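Outer membrane protein Omp121 (Bacteroides thetaiotaomicron, PDB 5FQ8) probably imports peptides or other nutrients across the outer membrane as a TonB-dependent receptor. Local coordinates at residues F568-L573 with V650-A655; A69-S74 with I143-A148; M200-N205 with L209-W214; M330-Y335 with K834-F839. All blocks are in the same frame, centred on the assembly; numbering follows the deposited sequence.

Contact 1. Residues F568-L573 with V650-A655; sequences FIFSEL and VGLNMA
Phe570 buries the most surface here, its ring pointing edge-on at Met654 and Leu652. A chi1 of 48° puts CG between the backbone N and the carbonyl carbon, and this turns the ring toward strand 643-656. CZ leads: it lies 3.3 Å from Met654 CE, while Phe570 CE1 is 3.5 Å from the same methyl. Leu652 CD1 comes to Phe570 CZ at 4.0 Å. Both partners lie near the ring plane, so they meet the rim and not a face, and each crosses the phenylalanine at about a right angle. Met654 is fully extended beyond CG, which carries its terminal methyl out to the ring. Leu652 and Met654, two residues apart, emerge on the same side of their strand and also rest on Phe663 of strand 661-680. Strand 582-596 runs between the two segments and bonds to both, through Ser571 with Gly585 and Gly651 with Arg588. The contact is thus a thin apolar bridge at the surface, joining the chain that leaves strand 558-569 to strand 643-656, its next-but-one neighbour in the antiparallel transmembrane beta barrel of TonB-dependent receptors.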
loop_
_atom_site.group_PDB
_atom_site.type_symbol
_atom_site.label_atom_id
_atom_site.label_comp_id
_atom_site.label_asym_id
_atom_site.label_seq_id
_atom_site.Cartn_x
_atom_site.Cartn_y
_atom_site.Cartn_z
ATOM N N PHE B 568 -9.616 34.916 49.910
ATOM C CA PHE B 568 -9.784 35.905 50.966
ATOM C C PHE B 568 -8.625 36.883 50.865
ATOM O O PHE B 568 -7.480 36.521 51.137
ATOM C CB PHE B 568 -9.833 35.210 52.319
ATOM C CG PHE B 568 -9.842 36.131 53.490
ATOM C CD1 PHE B 568 -10.864 37.033 53.676
ATOM C CD2 PHE B 568 -8.847 36.048 54.443
ATOM C CE1 PHE B 568 -10.870 37.853 54.774
ATOM C CE2 PHE B 568 -8.845 36.863 55.536
ATOM C CZ PHE B 568 -9.857 37.767 55.707
ATOM N N ILE B 569 -8.912 38.101 50.421
ATOM C CA ILE B 569 -7.895 39.137 50.318
ATOM C C ILE B 569 -7.944 39.922 51.620
ATOM O O ILE B 569 -8.779 40.804 51.791
ATOM C CB ILE B 569 -8.107 40.046 49.109
ATOM C CG1 ILE B 569 -8.289 39.231 47.850
ATOM C CG2 ILE B 569 -6.914 40.945 48.926
ATOM C CD1 ILE B 569 -9.707 39.102 47.484
ATOM N N PHE B 570 -7.052 39.595 52.542
ATOM C CA PHE B 570 -6.980 40.328 53.792
ATOM C C PHE B 570 -6.165 41.600 53.672
ATOM O O PHE B 570 -6.024 42.307 54.667
ATOM C CB PHE B 570 -6.403 39.441 54.891
ATOM C CG PHE B 570 -5.171 38.715 54.482
ATOM C CD1 PHE B 570 -3.934 39.316 54.576
ATOM C CD2 PHE B 570 -5.249 37.430 54.001
ATOM C CE1 PHE B 570 -2.796 38.651 54.197
ATOM C CE2 PHE B 570 -4.115 36.757 53.615
ATOM C CZ PHE B 570 -2.885 37.371 53.712
ATOM N N SER B 571 -5.611 41.899 52.502
ATOM C CA SER B 571 -5.007 43.205 52.284
ATOM C C SER B 571 -6.028 44.287 52.563
ATOM O O SER B 571 -5.964 44.950 53.602
ATOM C CB SER B 571 -4.497 43.347 50.861
ATOM O OG SER B 571 -3.340 42.578 50.678
ATOM N N GLU B 572 -6.957 44.475 51.628
ATOM C CA GLU B 572 -8.072 45.380 51.845
ATOM C C GLU B 572 -8.797 45.007 53.126
ATOM O O GLU B 572 -8.946 43.827 53.445
ATOM C CB GLU B 572 -9.029 45.324 50.662
ATOM C CG GLU B 572 -8.417 45.768 49.368
ATOM C CD GLU B 572 -9.345 45.541 48.210
ATOM O OE1 GLU B 572 -10.568 45.505 48.449
ATOM O OE2 GLU B 572 -8.855 45.379 47.069
ATOM N N LEU B 573 -9.232 46.025 53.859
ATOM C CA LEU B 573 -9.790 45.863 55.199
ATOM C C LEU B 573 -8.966 44.844 55.996
ATOM O O LEU B 573 -9.426 43.764 56.371
ATOM C CB LEU B 573 -11.272 45.488 55.125
ATOM C CG LEU B 573 -12.188 46.561 54.505
ATOM C CD1 LEU B 573 -13.653 46.141 54.509
ATOM C CD2 LEU B 573 -12.029 47.912 55.200
ATOM N N VAL B 650 -4.339 24.657 48.786
ATOM C CA VAL B 650 -4.310 25.888 49.567
ATOM C C VAL B 650 -3.092 26.684 49.123
ATOM O O VAL B 650 -2.064 26.115 48.748
ATOM C CB VAL B 650 -4.284 25.601 51.085
ATOM C CG1 VAL B 650 -3.033 24.833 51.471
ATOM C CG2 VAL B 650 -4.391 26.872 51.872
ATOM N N GLY B 651 -3.220 28.002 49.129
ATOM C CA GLY B 651 -2.178 28.859 48.589
ATOM C C GLY B 651 -2.198 30.245 49.183
ATOM O O GLY B 651 -3.223 30.707 49.693
ATOM N N LEU B 652 -1.044 30.920 49.105
ATOM C CA LEU B 652 -0.847 32.262 49.644
ATOM C C LEU B 652 -0.086 33.127 48.650
ATOM O O LEU B 652 0.929 32.705 48.092
ATOM C CB LEU B 652 -0.085 32.226 50.974
ATOM C CG LEU B 652 0.243 33.570 51.638
ATOM C CD1 LEU B 652 -1.000 34.363 51.894
ATOM C CD2 LEU B 652 0.940 33.324 52.925
ATOM N N ASN B 653 -0.567 34.353 48.467
ATOM C CA ASN B 653 -0.008 35.300 47.516
ATOM C C ASN B 653 0.109 36.647 48.212
ATOM O O ASN B 653 -0.887 37.167 48.718
ATOM C CB ASN B 653 -0.906 35.384 46.279
ATOM C CG ASN B 653 -0.361 36.296 45.212
ATOM O OD1 ASN B 653 0.832 36.557 45.150
ATOM N ND2 ASN B 653 -1.238 36.777 44.355
ATOM N N MET B 654 1.314 37.210 48.254
ATOM C CA MET B 654 1.520 38.511 48.869
ATOM C C MET B 654 2.484 39.355 48.054
ATOM O O MET B 654 3.452 38.847 47.486
ATOM C CB MET B 654 2.056 38.394 50.292
ATOM C CG MET B 654 1.074 37.884 51.304
ATOM S SD MET B 654 1.773 37.948 52.938
ATOM C CE MET B 654 0.431 37.324 53.913
ATOM N N ALA B 655 2.221 40.656 48.020
ATOM C CA ALA B 655 3.118 41.619 47.407
ATOM C C ALA B 655 3.436 42.705 48.420
ATOM O O ALA B 655 2.674 42.935 49.360
ATOM C CB ALA B 655 2.511 42.220 46.143
#

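Contact 2. Residues A69-S74 with I143-A148; sequences AGVQIS and ILKGAA
Val71 and Ile143 reach toward each other tip to tip, meeting through their CG2 methyls at 4.0 Å. On Ile143 the methyl in question lies opposite the backbone N, with CG1 taking the place beside that nitrogen (chi1 -69°). Val71 offers the branch that lies beside its own backbone N, and the same CG2 is 4.2 Å from Lys145 CE. The lysine therefore comes in next to the methyl pair, its aliphatic chain closing one flank of the small apolar patch. Its chain runs extended through CD and bends only at the last torsion, chi4 64°. That bend carries the amine to Thr45 OG1, where NZ is hydrogen-bonded, so the buried amine has a polar partner although its methylenes serve as packing. On the way CE passes the carbonyl of Ala69, with Lys145 CE 3.1 Å from Ala69 O and Lys145 CD 3.6 Å from that oxygen. The carboxylate-bearing Glu703 of barrel strand 697-712 touches both Ala69 and Lys145. All the touching residues are buried within the plug domain. Strand 71-75 pairs with 84-88, whose Ile88 packs on both Val71 and Ile143, while strand 138-144 belongs to a separate mixed sheet between 44-48 and 161-166. The contact thus joins the two plug sheets close to the barrel wall, to which Gly70 N bonds through Thr725.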
loop_
_atom_site.group_PDB
_atom_site.type_symbol
_atom_site.label_atom_id
_atom_site.label_comp_id
_atom_site.label_asym_id
_atom_site.label_seq_id
_atom_site.Cartn_x
_atom_site.Cartn_y
_atom_site.Cartn_z
ATOM N N ALA B 69 6.073 27.647 37.908
ATOM C CA ALA B 69 6.098 26.552 38.860
ATOM C C ALA B 69 5.028 25.536 38.521
ATOM O O ALA B 69 3.897 25.894 38.193
ATOM C CB ALA B 69 5.898 27.076 40.279
ATOM N N GLY B 70 5.397 24.264 38.603
ATOM C CA GLY B 70 4.471 23.172 38.378
ATOM C C GLY B 70 4.138 22.885 36.936
ATOM O O GLY B 70 3.258 22.059 36.681
ATOM N N VAL B 71 4.797 23.543 35.990
ATOM C CA VAL B 71 4.521 23.383 34.571
ATOM C C VAL B 71 5.813 22.903 33.923
ATOM O O VAL B 71 6.724 23.693 33.649
ATOM C CB VAL B 71 4.005 24.675 33.931
ATOM C CG1 VAL B 71 3.713 24.448 32.459
ATOM C CG2 VAL B 71 2.751 25.137 34.631
ATOM N N GLN B 72 5.894 21.606 33.674
ATOM C CA GLN B 72 7.118 20.970 33.196
ATOM C C GLN B 72 7.076 20.946 31.678
ATOM O O GLN B 72 6.380 20.129 31.078
ATOM C CB GLN B 72 7.240 19.574 33.794
ATOM C CG GLN B 72 8.315 18.690 33.204
ATOM C CD GLN B 72 8.256 17.285 33.770
ATOM O OE1 GLN B 72 8.219 17.097 34.971
ATOM N NE2 GLN B 72 8.222 16.295 32.899
ATOM N N ILE B 73 7.816 21.849 31.051
ATOM C CA ILE B 73 7.781 22.025 29.608
ATOM C C ILE B 73 9.107 21.570 29.039
ATOM O O ILE B 73 10.164 21.994 29.505
ATOM C CB ILE B 73 7.486 23.485 29.233
ATOM C CG1 ILE B 73 6.070 23.839 29.642
ATOM C CG2 ILE B 73 7.716 23.728 27.753
ATOM C CD1 ILE B 73 5.804 25.285 29.567
ATOM N N SER B 74 9.053 20.701 28.040
ATOM C CA SER B 74 10.262 20.152 27.450
ATOM C C SER B 74 10.042 19.890 25.971
ATOM O O SER B 74 8.930 19.575 25.541
ATOM C CB SER B 74 10.690 18.860 28.146
ATOM O OG SER B 74 10.951 19.054 29.519
ATOM N N ILE B 143 -2.365 30.002 32.602
ATOM C CA ILE B 143 -2.281 28.565 32.831
ATOM C C ILE B 143 -3.019 28.255 34.119
ATOM O O ILE B 143 -2.597 28.682 35.194
ATOM C CB ILE B 143 -0.824 28.105 32.905
ATOM C CG1 ILE B 143 -0.185 28.233 31.538
ATOM C CG2 ILE B 143 -0.742 26.708 33.391
ATOM C CD1 ILE B 143 1.183 27.730 31.486
ATOM N N LEU B 144 -4.121 27.530 34.027
ATOM C CA LEU B 144 -4.837 27.083 35.215
ATOM C C LEU B 144 -4.255 25.742 35.634
ATOM O O LEU B 144 -4.366 24.754 34.903
ATOM C CB LEU B 144 -6.332 26.971 34.932
ATOM C CG LEU B 144 -6.939 28.224 34.329
ATOM C CD1 LEU B 144 -8.391 28.008 34.043
ATOM C CD2 LEU B 144 -6.771 29.343 35.300
ATOM N N LYS B 145 -3.627 25.699 36.801
ATOM C CA LYS B 145 -2.909 24.490 37.168
ATOM C C LYS B 145 -3.783 23.492 37.913
ATOM O O LYS B 145 -3.550 22.282 37.829
ATOM C CB LYS B 145 -1.700 24.849 38.014
ATOM C CG LYS B 145 -0.820 25.910 37.408
ATOM C CD LYS B 145 0.348 26.212 38.332
ATOM C CE LYS B 145 1.196 27.378 37.860
ATOM N NZ LYS B 145 0.414 28.620 37.870
ATOM N N GLY B 146 -4.781 23.973 38.637
ATOM C CA GLY B 146 -5.540 23.111 39.500
ATOM C C GLY B 146 -6.730 22.517 38.804
ATOM O O GLY B 146 -7.217 23.036 37.810
ATOM N N ALA B 147 -7.198 21.402 39.341
ATOM C CA ALA B 147 -8.229 20.615 38.690
ATOM C C ALA B 147 -9.447 20.452 39.582
ATOM O O ALA B 147 -10.088 19.407 39.567
ATOM C CB ALA B 147 -7.676 19.254 38.286
ATOM N N ALA B 148 -9.781 21.482 40.361
ATOM C CA ALA B 148 -10.915 21.422 41.263
ATOM C C ALA B 148 -12.101 22.262 40.825
ATOM O O ALA B 148 -13.186 22.106 41.384
ATOM C CB ALA B 148 -10.507 21.875 42.666
#

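Contact 3. Residues M200-N205 with L209-W214; sequences MGWNGN and LENGSW
Met200 lies against the backbone at Leu209 and Glu210, with SD 3.6 Å from Leu209 N. Its CA makes a nearly straight CA-H...O contact with Gly212 O, 170° at the hydrogen. Gly201 follows with phi at 165°, a conformation in which a side chain would run into Asn205 O; its own carbonyl accepts a weak, bent bond from Trp214 N. Glu210 CG packs against this glycine, 3.6 Å from Gly201 C. Trp202 carries the aromatic part: the edge of Trp214 points at its face in a T-shaped pair, centroids of the Trp202 six-membered and Trp214 five-membered rings 4.9 Å apart and planes at 77°. Trp214 CD1 stands 3.7 Å from Trp202 CZ3. Glu210 OE1 comes obliquely to the same indole, 3.4 Å from Trp202 CE3, the side chains crossing at about a right angle. An alanine in place of Trp202 would probably leave the edge of Trp214 without a face to meet and open a gap beside Glu210. Asn203 and Gly204 form the corner of a type I' turn, closed by Asn205 N to Trp202 O at 2.6 Å, and Gly204 N gives a weak bond to Trp214 O. Asn203 OD1 is hydrogen-bonded to a polar side chain of another protein chain, and its ND2 to Ser881 O. The type I' beta hairpin of strands 201-202 and 205-206 is thus covered by the returning loop 209-214, and Trp202 with Glu210 and Asn211 of that loop packs on the backbone of the bound peptide and so probably forms part of the wall of the peptide site.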
loop_
_atom_site.group_PDB
_atom_site.type_symbol
_atom_site.label_atom_id
_atom_site.label_comp_id
_atom_site.label_asym_id
_atom_site.label_seq_id
_atom_site.Cartn_x
_atom_site.Cartn_y
_atom_site.Cartn_z
ATOM N N MET B 200 40.750 2.438 15.528
ATOM C CA MET B 200 39.938 1.395 14.925
ATOM C C MET B 200 40.466 0.018 15.264
ATOM O O MET B 200 41.635 -0.284 15.035
ATOM C CB MET B 200 39.922 1.574 13.411
ATOM C CG MET B 200 39.260 0.460 12.624
ATOM S SD MET B 200 39.292 0.833 10.894
ATOM C CE MET B 200 40.976 1.342 10.711
ATOM N N GLY B 201 39.594 -0.820 15.787
ATOM C CA GLY B 201 39.934 -2.210 15.986
ATOM C C GLY B 201 38.939 -2.877 16.905
ATOM O O GLY B 201 38.006 -2.260 17.406
ATOM N N TRP B 202 39.163 -4.167 17.106
ATOM C CA TRP B 202 38.382 -4.935 18.049
ATOM C C TRP B 202 39.340 -5.791 18.867
ATOM O O TRP B 202 40.498 -5.974 18.499
ATOM C CB TRP B 202 37.340 -5.778 17.324
ATOM C CG TRP B 202 36.102 -5.979 18.088
ATOM C CD1 TRP B 202 35.751 -7.076 18.780
ATOM C CD2 TRP B 202 35.040 -5.046 18.250
ATOM N NE1 TRP B 202 34.531 -6.901 19.362
ATOM C CE2 TRP B 202 34.071 -5.656 19.053
ATOM C CE3 TRP B 202 34.813 -3.751 17.796
ATOM C CZ2 TRP B 202 32.895 -5.023 19.411
ATOM C CZ3 TRP B 202 33.644 -3.130 18.150
ATOM C CH2 TRP B 202 32.701 -3.763 18.953
ATOM N N ASN B 203 38.866 -6.281 20.004
ATOM C CA ASN B 203 39.677 -7.106 20.898
ATOM C C ASN B 203 41.025 -6.473 21.201
ATOM O O ASN B 203 41.984 -7.179 21.476
ATOM C CB ASN B 203 39.919 -8.512 20.334
ATOM C CG ASN B 203 38.696 -9.112 19.713
ATOM O OD1 ASN B 203 38.663 -9.362 18.514
ATOM N ND2 ASN B 203 37.686 -9.373 20.522
ATOM N N GLY B 204 41.136 -5.158 21.126
ATOM C CA GLY B 204 42.417 -4.519 21.282
ATOM C C GLY B 204 43.362 -4.706 20.127
ATOM O O GLY B 204 44.472 -4.185 20.176
ATOM N N ASN B 205 42.972 -5.424 19.089
ATOM C CA ASN B 205 43.846 -5.636 17.948
ATOM C C ASN B 205 43.469 -4.700 16.808
ATOM O O ASN B 205 42.344 -4.207 16.729
ATOM C CB ASN B 205 43.776 -7.092 17.481
ATOM C CG ASN B 205 44.066 -8.076 18.590
ATOM O OD1 ASN B 205 44.697 -7.752 19.567
ATOM N ND2 ASN B 205 43.598 -9.285 18.433
ATOM N N LEU B 209 38.547 -2.305 9.256
ATOM C CA LEU B 209 37.150 -2.246 8.851
ATOM C C LEU B 209 36.161 -2.077 9.998
ATOM O O LEU B 209 34.967 -2.276 9.769
ATOM C CB LEU B 209 36.795 -3.529 8.073
ATOM C CG LEU B 209 36.683 -3.591 6.546
ATOM C CD1 LEU B 209 38.012 -3.478 5.849
ATOM C CD2 LEU B 209 36.025 -4.892 6.179
ATOM N N GLU B 210 36.576 -1.721 11.204
ATOM C CA GLU B 210 35.642 -1.767 12.318
ATOM C C GLU B 210 34.778 -0.524 12.384
ATOM O O GLU B 210 35.127 0.542 11.883
ATOM C CB GLU B 210 36.357 -1.887 13.656
ATOM C CG GLU B 210 37.165 -3.119 13.827
ATOM C CD GLU B 210 36.352 -4.368 13.871
ATOM O OE1 GLU B 210 35.292 -4.383 14.518
ATOM O OE2 GLU B 210 36.779 -5.340 13.240
ATOM N N ASN B 211 33.655 -0.662 13.074
ATOM C CA ASN B 211 32.811 0.471 13.398
ATOM C C ASN B 211 33.053 0.976 14.804
ATOM O O ASN B 211 32.121 1.447 15.452
ATOM C CB ASN B 211 31.357 0.075 13.237
ATOM C CG ASN B 211 31.013 -1.069 14.105
ATOM O OD1 ASN B 211 31.843 -1.934 14.333
ATOM N ND2 ASN B 211 29.816 -1.076 14.643
ATOM N N GLY B 212 34.278 0.870 15.298
ATOM C CA GLY B 212 34.528 1.091 16.704
ATOM C C GLY B 212 36.004 1.297 16.937
ATOM O O GLY B 212 36.809 1.292 16.006
ATOM N N SER B 213 36.352 1.490 18.200
ATOM C CA SER B 213 37.674 1.984 18.551
ATOM C C SER B 213 38.276 1.174 19.669
ATOM O O SER B 213 38.770 1.712 20.657
ATOM C CB SER B 213 37.650 3.448 18.970
ATOM O OG SER B 213 37.023 4.271 18.015
ATOM N N TRP B 214 38.244 -0.144 19.544
ATOM C CA TRP B 214 38.989 -0.992 20.466
ATOM C C TRP B 214 40.275 -1.491 19.826
ATOM O O TRP B 214 40.555 -2.671 19.840
ATOM C CB TRP B 214 38.137 -2.164 20.925
ATOM C CG TRP B 214 36.850 -1.821 21.606
ATOM C CD1 TRP B 214 35.616 -1.814 21.050
ATOM C CD2 TRP B 214 36.667 -1.506 22.985
ATOM N NE1 TRP B 214 34.677 -1.496 21.986
ATOM C CE2 TRP B 214 35.298 -1.303 23.186
ATOM C CE3 TRP B 214 37.532 -1.365 24.069
ATOM C CZ2 TRP B 214 34.772 -0.958 24.423
ATOM C CZ3 TRP B 214 37.009 -1.027 25.299
ATOM C CH2 TRP B 214 35.646 -0.830 25.468
#

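Contact 4. Residues M330-Y335 with K834-F839; sequences MLNSLY and KDINYF
Tyr335, Ile836 and Asn837 join two short helices, 330-335 and 832-839, that run side by side. Their local axes come within 10.4 Å and are inclined by 30°, with N-to-C directions roughly parallel. The tyrosine ring is the main surface. Asn837 ND2 hangs over the centre of one face, 4.1 Å from Tyr335 CG, with the amide plane turned 71° from the ring. Leu331 CD1 lies over the opposite face toward the rim, so the ring is flanked by a methyl of its own helix and an amide of the other. Ile836 adds its CG2, 3.7 Å from Tyr335 CD2; a chi1 of -171° swings CG1 away from the backbone N and leaves CG2 for the ring. The other isoleucine tip, CD1, approaches Asn332 OD1, which already accepts bonds from Gln336 NE2 and Arg832 NH1, while Asn332 ND2 bonds to Gly327 O. A water bridges the backbone of one helix to a side chain of the other, donating to Tyr335 O at 2.7 Å and to Asn837 OD1 at 3.0 Å. With a serine for Tyr335, the Asn837 amide would probably lose the ring beneath it and Ile836 CG2 its main partner. The amide of Asn837 is thus engaged at both ends, ND2 by Thr833 O and OD1 by the water, so its rotation is probably fixed and its polar atoms are held within a buried interface of mixed character.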
loop_
_atom_site.group_PDB
_atom_site.type_symbol
_atom_site.label_atom_id
_atom_site.label_comp_id
_atom_site.label_asym_id
_atom_site.label_seq_id
_atom_site.Cartn_x
_atom_site.Cartn_y
_atom_site.Cartn_z
ATOM N N MET B 330 21.182 7.826 10.431
ATOM C CA MET B 330 22.321 8.728 10.310
ATOM C C MET B 330 23.151 8.747 11.578
ATOM O O MET B 330 24.368 8.549 11.536
ATOM C CB MET B 330 21.828 10.128 9.968
ATOM C CG MET B 330 22.904 11.213 9.897
ATOM S SD MET B 330 23.218 12.037 11.438
ATOM C CE MET B 330 21.563 12.354 11.981
ATOM N N LEU B 331 22.512 9.001 12.717
ATOM C CA LEU B 331 23.258 9.179 13.957
ATOM C C LEU B 331 23.829 7.868 14.450
ATOM O O LEU B 331 24.982 7.816 14.879
ATOM C CB LEU B 331 22.371 9.797 15.030
ATOM C CG LEU B 331 23.112 10.262 16.278
ATOM C CD1 LEU B 331 24.089 11.357 15.934
ATOM C CD2 LEU B 331 22.125 10.745 17.287
ATOM N N ASN B 332 23.036 6.799 14.395
ATOM C CA ASN B 332 23.547 5.478 14.738
ATOM C C ASN B 332 24.725 5.108 13.865
ATOM O O ASN B 332 25.675 4.484 14.330
ATOM C CB ASN B 332 22.450 4.435 14.594
ATOM C CG ASN B 332 22.945 3.050 14.886
ATOM O OD1 ASN B 332 23.683 2.839 15.832
ATOM N ND2 ASN B 332 22.562 2.096 14.053
ATOM N N SER B 333 24.674 5.474 12.593
ATOM C CA SER B 333 25.806 5.217 11.722
ATOM C C SER B 333 26.977 6.118 12.070
ATOM O O SER B 333 28.134 5.752 11.829
ATOM C CB SER B 333 25.385 5.423 10.273
ATOM O OG SER B 333 26.138 4.624 9.393
ATOM N N LEU B 334 26.692 7.282 12.654
ATOM C CA LEU B 334 27.707 8.304 12.883
ATOM C C LEU B 334 28.500 8.032 14.149
ATOM O O LEU B 334 29.729 8.128 14.152
ATOM C CB LEU B 334 27.031 9.660 12.956
ATOM C CG LEU B 334 27.848 10.923 13.099
ATOM C CD1 LEU B 334 28.328 11.333 11.751
ATOM C CD2 LEU B 334 26.961 11.963 13.694
ATOM N N TYR B 335 27.805 7.665 15.224
ATOM C CA TYR B 335 28.469 7.263 16.452
ATOM C C TYR B 335 29.345 6.039 16.267
ATOM O O TYR B 335 30.295 5.848 17.028
ATOM C CB TYR B 335 27.440 6.981 17.527
ATOM C CG TYR B 335 26.875 8.205 18.165
ATOM C CD1 TYR B 335 27.631 9.355 18.318
ATOM C CD2 TYR B 335 25.582 8.206 18.634
ATOM C CE1 TYR B 335 27.104 10.460 18.900
ATOM C CE2 TYR B 335 25.049 9.307 19.210
ATOM C CZ TYR B 335 25.809 10.426 19.344
ATOM O OH TYR B 335 25.256 11.522 19.928
ATOM N N LYS B 834 24.732 6.729 25.341
ATOM C CA LYS B 834 25.754 6.104 26.161
ATOM C C LYS B 834 25.922 4.643 25.776
ATOM O O LYS B 834 27.047 4.145 25.685
ATOM C CB LYS B 834 25.389 6.247 27.638
ATOM C CG LYS B 834 26.455 5.814 28.602
ATOM C CD LYS B 834 25.906 5.666 30.001
ATOM C CE LYS B 834 26.995 5.309 30.977
ATOM N NZ LYS B 834 26.467 5.192 32.354
ATOM N N ASP B 835 24.814 3.958 25.506
ATOM C CA ASP B 835 24.861 2.561 25.093
ATOM C C ASP B 835 25.795 2.358 23.906
ATOM O O ASP B 835 26.713 1.535 23.955
ATOM C CB ASP B 835 23.452 2.088 24.741
ATOM C CG ASP B 835 23.230 0.638 25.056
ATOM O OD1 ASP B 835 24.199 -0.140 25.018
ATOM O OD2 ASP B 835 22.073 0.283 25.344
ATOM N N ILE B 836 25.561 3.090 22.820
ATOM C CA ILE B 836 26.310 2.845 21.601
ATOM C C ILE B 836 27.758 3.262 21.763
ATOM O O ILE B 836 28.646 2.703 21.111
ATOM C CB ILE B 836 25.652 3.566 20.417
ATOM C CG1 ILE B 836 26.304 3.143 19.118
ATOM C CG2 ILE B 836 25.777 5.043 20.579
ATOM C CD1 ILE B 836 26.234 1.687 18.910
ATOM N N ASN B 837 28.030 4.215 22.653
ATOM C CA ASN B 837 29.384 4.717 22.793
ATOM C C ASN B 837 30.201 3.890 23.753
ATOM O O ASN B 837 31.422 3.815 23.617
ATOM C CB ASN B 837 29.362 6.171 23.235
ATOM C CG ASN B 837 29.014 7.078 22.121
ATOM O OD1 ASN B 837 29.827 7.358 21.252
ATOM N ND2 ASN B 837 27.786 7.524 22.113
ATOM N N TYR B 838 29.558 3.270 24.729
ATOM C CA TYR B 838 30.211 2.186 25.442
ATOM C C TYR B 838 30.523 1.032 24.500
ATOM O O TYR B 838 31.683 0.636 24.352
ATOM C CB TYR B 838 29.339 1.744 26.612
ATOM C CG TYR B 838 29.650 2.499 27.882
ATOM C CD1 TYR B 838 29.810 3.885 27.874
ATOM C CD2 TYR B 838 29.787 1.830 29.088
ATOM C CE1 TYR B 838 30.097 4.576 29.032
ATOM C CE2 TYR B 838 30.062 2.499 30.233
ATOM C CZ TYR B 838 30.222 3.874 30.205
ATOM O OH TYR B 838 30.509 4.542 31.365
ATOM N N PHE B 839 29.500 0.504 23.816
ATOM C CA PHE B 839 29.701 -0.670 22.964
ATOM C C PHE B 839 30.773 -0.430 21.917
ATOM O O PHE B 839 31.576 -1.316 21.620
ATOM C CB PHE B 839 28.397 -1.063 22.271
ATOM C CG PHE B 839 28.594 -2.017 21.126
ATOM C CD1 PHE B 839 28.767 -3.371 21.354
ATOM C CD2 PHE B 839 28.599 -1.569 19.829
ATOM C CE1 PHE B 839 28.945 -4.246 20.316
ATOM C CE2 PHE B 839 28.781 -2.442 18.787
ATOM C CZ PHE B 839 28.953 -3.784 19.029
HETATM O O HOH W 1 31.308 7.691 18.655
#

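In the fold
Along the chain contact 2 closes first and contact 3 next, while contact 4 brings together residues 499 apart and encloses contact 1 in its loop. Contacts 1 and 2 lie on one side of the chain's centre, centres 21 Å apart without touching: one on the barrel wall, the other in the plug within it. Contacts 3 and 4 lie on the opposite side, centres 14 Å apart, and they touch, with Trp214 NE1 3.1 Å from Phe839 O in a probable hydrogen bond and Trp202 packed on the Phe839 ring. Contacts 1 and 3 are the most separated, about 67 Å between centres. The peptide contacts the 3 and 4 end, probably the receiving end, away from the plug contact.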